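PDB 3CMI: peroxiredoxin HYR1 from Saccharomyces cerevisiae, which reduces hydroperoxides at the expense of thioredoxin and, as a sensor of peroxide stress, oxidises and so activates the transcription factor YAP1. Local coordinates for residues Y50-A55 with K155-S160; V34-N39 with E63-I68. All blocks are in the same frame, centred on the assembly; numbering follows the deposited sequence.

Contact 1. Residues Y50-A55 with K155-S160; sequences YKELEA and KPSSLS
Glu52 and Leu53, neighbours on helix 47-60, take hold of the Pro156 ring from two directions, and the carboxylate of Glu52 reaches on to the residues before and after that proline. Pro156 CG is the apolar meeting point: it lies 3.8 Å from Leu53 CD2 and equally far from Glu52 CB. Each of the two helix side chains crosses that of the proline at about a right angle, so it is met by the root of the glutamate and by one methyl branch of the leucine. Glu52 CG stands beside its backbone N (chi1 -80°), and the chain then runs on extended, which brings the carboxylate to the N-side edge of the proline, OE2 lying 3.3 Å from Pro156 CD.

Its two oxygens divide the work. OE2 accepts the hydroxyl of Ser157 OG at 3.2 Å, a bond that arrives from above the carboxylate plane, 38° out of it. The same oxygen receives a weak but nearly straight bond from Ser157 N at 3.5 Å. OE1 serves the residue before the proline, with Lys155 NZ 3.5 Å away in a long salt bridge. Bends at chi2 and chi3 fold the lysine so that its CD and CE also lie alongside this oxygen. The negative charge thus sits at the start of the 3-10 turn 156-159, where the N-H of Ser157 and the ammonium group of Lys155 would be expected to stabilise it.

Polar groups keep to the outer side of the contact, while Leu53 and Pro156 are buried, the former on Phe98, the latter on Lys137. The example illustrates how a thioredoxin-like fold joins the helix that follows its first central strand to the turn leading into its C-terminal helix, two elements that cover the same face of the sheet.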
# COMPACT_ATOMS: atom_id res chain seq x y z
N TYR A 50 3.23 -11.42 5.64
CA TYR A 50 2.65 -10.59 6.68
C TYR A 50 3.62 -10.31 7.82
O TYR A 50 3.61 -9.23 8.42
CB TYR A 50 1.36 -11.22 7.23
CG TYR A 50 0.30 -11.42 6.18
CD1 TYR A 50 0.09 -12.67 5.60
CD2 TYR A 50 -0.50 -10.36 5.75
CE1 TYR A 50 -0.88 -12.86 4.63
CE2 TYR A 50 -1.48 -10.54 4.78
CZ TYR A 50 -1.66 -11.80 4.22
OH TYR A 50 -2.63 -11.99 3.26
N LYS A 51 4.47 -11.30 8.13
CA LYS A 51 5.49 -11.14 9.15
C LYS A 51 6.50 -10.04 8.78
O LYS A 51 6.85 -9.21 9.62
CB LYS A 51 6.21 -12.46 9.43
CG LYS A 51 5.45 -13.42 10.33
CD LYS A 51 6.37 -14.49 10.91
CE LYS A 51 5.59 -15.48 11.76
NZ LYS A 51 6.48 -16.41 12.51
N GLU A 52 6.94 -10.04 7.52
CA GLU A 52 7.88 -9.03 7.03
C GLU A 52 7.28 -7.62 7.03
O GLU A 52 7.96 -6.66 7.38
CB GLU A 52 8.42 -9.40 5.64
CG GLU A 52 9.54 -10.44 5.65
CD GLU A 52 10.49 -10.33 4.46
OE1 GLU A 52 10.89 -11.39 3.92
OE2 GLU A 52 10.84 -9.20 4.07
N LEU A 53 6.01 -7.51 6.64
CA LEU A 53 5.30 -6.23 6.65
C LEU A 53 5.15 -5.70 8.07
O LEU A 53 5.40 -4.52 8.32
CB LEU A 53 3.92 -6.37 5.99
CG LEU A 53 3.89 -6.56 4.47
CD1 LEU A 53 2.53 -7.07 4.05
CD2 LEU A 53 4.26 -5.28 3.73
N GLU A 54 4.73 -6.58 8.98
CA GLU A 54 4.57 -6.23 10.39
C GLU A 54 5.89 -5.77 11.01
O GLU A 54 5.91 -4.82 11.80
CB GLU A 54 3.99 -7.42 11.17
CG GLU A 54 3.69 -7.17 12.66
CD GLU A 54 2.64 -6.10 12.91
OE1 GLU A 54 2.48 -5.71 14.09
OE2 GLU A 54 1.97 -5.63 11.97
N ALA A 55 6.99 -6.42 10.64
CA ALA A 55 8.32 -6.04 11.11
C ALA A 55 8.69 -4.64 10.63
O ALA A 55 9.24 -3.84 11.39
CB ALA A 55 9.37 -7.07 10.66
N LYS A 155 10.90 -8.06 -1.35
CA LYS A 155 10.57 -8.23 0.06
C LYS A 155 10.48 -6.87 0.75
O LYS A 155 11.23 -5.96 0.42
CB LYS A 155 11.59 -9.15 0.74
CG LYS A 155 11.99 -10.36 -0.10
CD LYS A 155 11.88 -11.68 0.67
CE LYS A 155 10.45 -12.24 0.61
NZ LYS A 155 10.34 -13.61 1.21
N PRO A 156 9.53 -6.72 1.70
CA PRO A 156 9.34 -5.45 2.40
C PRO A 156 10.62 -4.92 3.03
O PRO A 156 10.88 -3.72 2.97
CB PRO A 156 8.30 -5.81 3.48
CG PRO A 156 7.53 -6.92 2.89
CD PRO A 156 8.55 -7.74 2.14
N SER A 157 11.42 -5.81 3.61
CA SER A 157 12.71 -5.44 4.22
C SER A 157 13.65 -4.73 3.24
O SER A 157 14.43 -3.86 3.64
CB SER A 157 13.39 -6.69 4.80
OG SER A 157 13.60 -7.67 3.79
N SER A 158 13.58 -5.09 1.96
CA SER A 158 14.42 -4.50 0.92
C SER A 158 14.13 -3.01 0.67
O SER A 158 14.94 -2.30 0.05
CB SER A 158 14.28 -5.29 -0.38
OG SER A 158 14.92 -6.55 -0.26
N LEU A 159 12.98 -2.55 1.16
CA LEU A 159 12.50 -1.18 1.00
C LEU A 159 12.91 -0.26 2.16
O LEU A 159 12.63 0.94 2.12
CB LEU A 159 10.97 -1.18 0.91
CG LEU A 159 10.19 -1.20 -0.41
CD1 LEU A 159 10.84 -2.03 -1.52
CD2 LEU A 159 8.74 -1.63 -0.15
N SER A 160 13.56 -0.82 3.18
CA SER A 160 13.85 -0.07 4.40
C SER A 160 14.69 1.18 4.15
O SER A 160 14.37 2.26 4.66
CB SER A 160 14.47 -0.98 5.47
OG SER A 160 15.78 -1.40 5.11

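Contact 2. Residues V34-N39 with E63-I68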
# COMPACT_ATOMS: atom_id res chain seq x y z
N VAL A 34 5.13 8.84 5.60
CA VAL A 34 5.52 7.92 4.53
C VAL A 34 4.55 6.74 4.59
O VAL A 34 4.28 6.20 5.67
CB VAL A 34 7.00 7.47 4.68
CG1 VAL A 34 7.37 6.40 3.64
CG2 VAL A 34 7.94 8.67 4.58
N VAL A 35 4.01 6.34 3.45
CA VAL A 35 2.99 5.29 3.40
C VAL A 35 3.38 4.18 2.42
O VAL A 35 3.75 4.44 1.27
CB VAL A 35 1.59 5.86 3.00
CG1 VAL A 35 0.51 4.79 3.14
CG2 VAL A 35 1.23 7.07 3.85
N LEU A 36 3.29 2.94 2.89
CA LEU A 36 3.45 1.77 2.03
C LEU A 36 2.05 1.21 1.78
O LEU A 36 1.34 0.85 2.72
CB LEU A 36 4.34 0.74 2.73
CG LEU A 36 5.13 -0.38 2.02
CD1 LEU A 36 4.54 -1.75 2.29
CD2 LEU A 36 5.28 -0.16 0.51
N ILE A 37 1.61 1.19 0.52
CA ILE A 37 0.32 0.61 0.20
C ILE A 37 0.52 -0.76 -0.43
O ILE A 37 1.18 -0.90 -1.46
CB ILE A 37 -0.56 1.55 -0.68
CG1 ILE A 37 -0.85 2.85 0.08
CG2 ILE A 37 -1.88 0.86 -1.06
CD1 ILE A 37 -1.68 3.85 -0.67
N VAL A 38 -0.06 -1.78 0.21
CA VAL A 38 0.13 -3.16 -0.21
C VAL A 38 -1.21 -3.87 -0.38
O VAL A 38 -2.06 -3.84 0.51
CB VAL A 38 1.08 -3.93 0.76
CG1 VAL A 38 0.52 -3.95 2.20
CG2 VAL A 38 1.34 -5.34 0.27
N ASN A 39 -1.41 -4.49 -1.54
CA ASN A 39 -2.55 -5.38 -1.71
C ASN A 39 -2.22 -6.73 -1.10
O ASN A 39 -1.17 -7.31 -1.35
CB ASN A 39 -3.01 -5.49 -3.17
CG ASN A 39 -1.96 -6.10 -4.07
OD1 ASN A 39 -2.12 -7.23 -4.55
ND2 ASN A 39 -0.90 -5.36 -4.32
N GLU A 63 8.47 6.79 13.38
CA GLU A 63 9.19 7.76 12.56
C GLU A 63 8.22 8.55 11.66
O GLU A 63 8.64 9.46 10.95
CB GLU A 63 10.24 7.06 11.70
CG GLU A 63 11.23 6.20 12.47
CD GLU A 63 12.16 7.01 13.36
OE1 GLU A 63 12.68 8.04 12.88
OE2 GLU A 63 12.37 6.62 14.53
N GLY A 64 6.94 8.18 11.70
CA GLY A 64 5.94 8.76 10.80
C GLY A 64 5.78 7.91 9.55
O GLY A 64 5.93 8.39 8.43
N PHE A 65 5.49 6.63 9.77
CA PHE A 65 5.37 5.64 8.70
C PHE A 65 4.19 4.75 9.01
O PHE A 65 3.93 4.41 10.16
CB PHE A 65 6.63 4.79 8.61
CG PHE A 65 6.51 3.61 7.66
CD1 PHE A 65 6.65 3.79 6.28
CD2 PHE A 65 6.26 2.33 8.15
CE1 PHE A 65 6.54 2.71 5.40
CE2 PHE A 65 6.14 1.25 7.29
CZ PHE A 65 6.28 1.43 5.91
N THR A 66 3.47 4.35 7.96
CA THR A 66 2.39 3.39 8.12
C THR A 66 2.25 2.50 6.90
O THR A 66 2.83 2.78 5.84
CB THR A 66 1.05 4.07 8.48
OG1 THR A 66 0.15 3.09 9.02
CG2 THR A 66 0.42 4.75 7.26
N ILE A 67 1.50 1.41 7.06
CA ILE A 67 1.17 0.50 5.96
C ILE A 67 -0.34 0.35 5.87
O ILE A 67 -1.00 0.06 6.87
CB ILE A 67 1.80 -0.91 6.16
CG1 ILE A 67 3.32 -0.80 6.32
CG2 ILE A 67 1.46 -1.82 4.96
CD1 ILE A 67 3.98 -2.09 6.74
N ILE A 68 -0.89 0.58 4.68
CA ILE A 68 -2.31 0.34 4.45
C ILE A 68 -2.44 -0.94 3.63
O ILE A 68 -1.96 -1.01 2.49
CB ILE A 68 -3.02 1.54 3.75
CG1 ILE A 68 -2.59 2.89 4.37
CG2 ILE A 68 -4.54 1.37 3.76
CD1 ILE A 68 -2.90 3.05 5.89
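Leu36 and Ile67 run abreast on adjacent parallel strands of a classic beta-alpha-beta unit: strand 34-41, helix 47-60 and strand 65-72. The ladder is regular. Leu36 uses both backbone polar atoms, its N donating to Thr66 O at 3.0 Å and its O accepting Ile68 N, while Val34 N to Gly64 O and Val38 N to Ile68 O close the two ends.

Packing is tight on the face bearing Val34, Leu36, Val38, Phe65 and Ile67, which helices 47-60 and 160-167 cover. Here Ile67 CG2 meets Val38 CG1 at 3.6 Å. The other face is looser between these strands: Ile37 CG1 and Ile68 CB stay 4.5 Å apart, Val35 CG1 and Thr66 CG2 4.1 Å, and Thr66 is partly exposed on what is an outermost strand of the sheet. A closer approach there is diagonal, from Val35 CG1 to Ile68 CG1.

Phe65 spans two residues of its neighbour. With CG anti to the backbone N (chi1 172°), the ring extends along the partner strand, so that Val34 CG1 lies in plane at its edge, 3.8 Å from CD1, and CZ comes equally close to Leu36 CB.

Followed from the N terminus, the chain lays down strand 34-41, climbs through helix 47-60 and returns as strand 65-72; contact 2 closes this short crossover loop. Contact 1 starts within it, on the helix, and waits for some hundred residues, including strands 137-140 and 146-150, before the turn 155-160 completes it. The segments therefore alternate, and the two closures cross. They also touch: Leu36 of the strand meets Leu53 of the helix and Leu159 of the late turn, while Ile67 CD1 packs at Leu53 O. A local unit and the distant C-terminal part of the fold are thereby tied together over one face of the sheet.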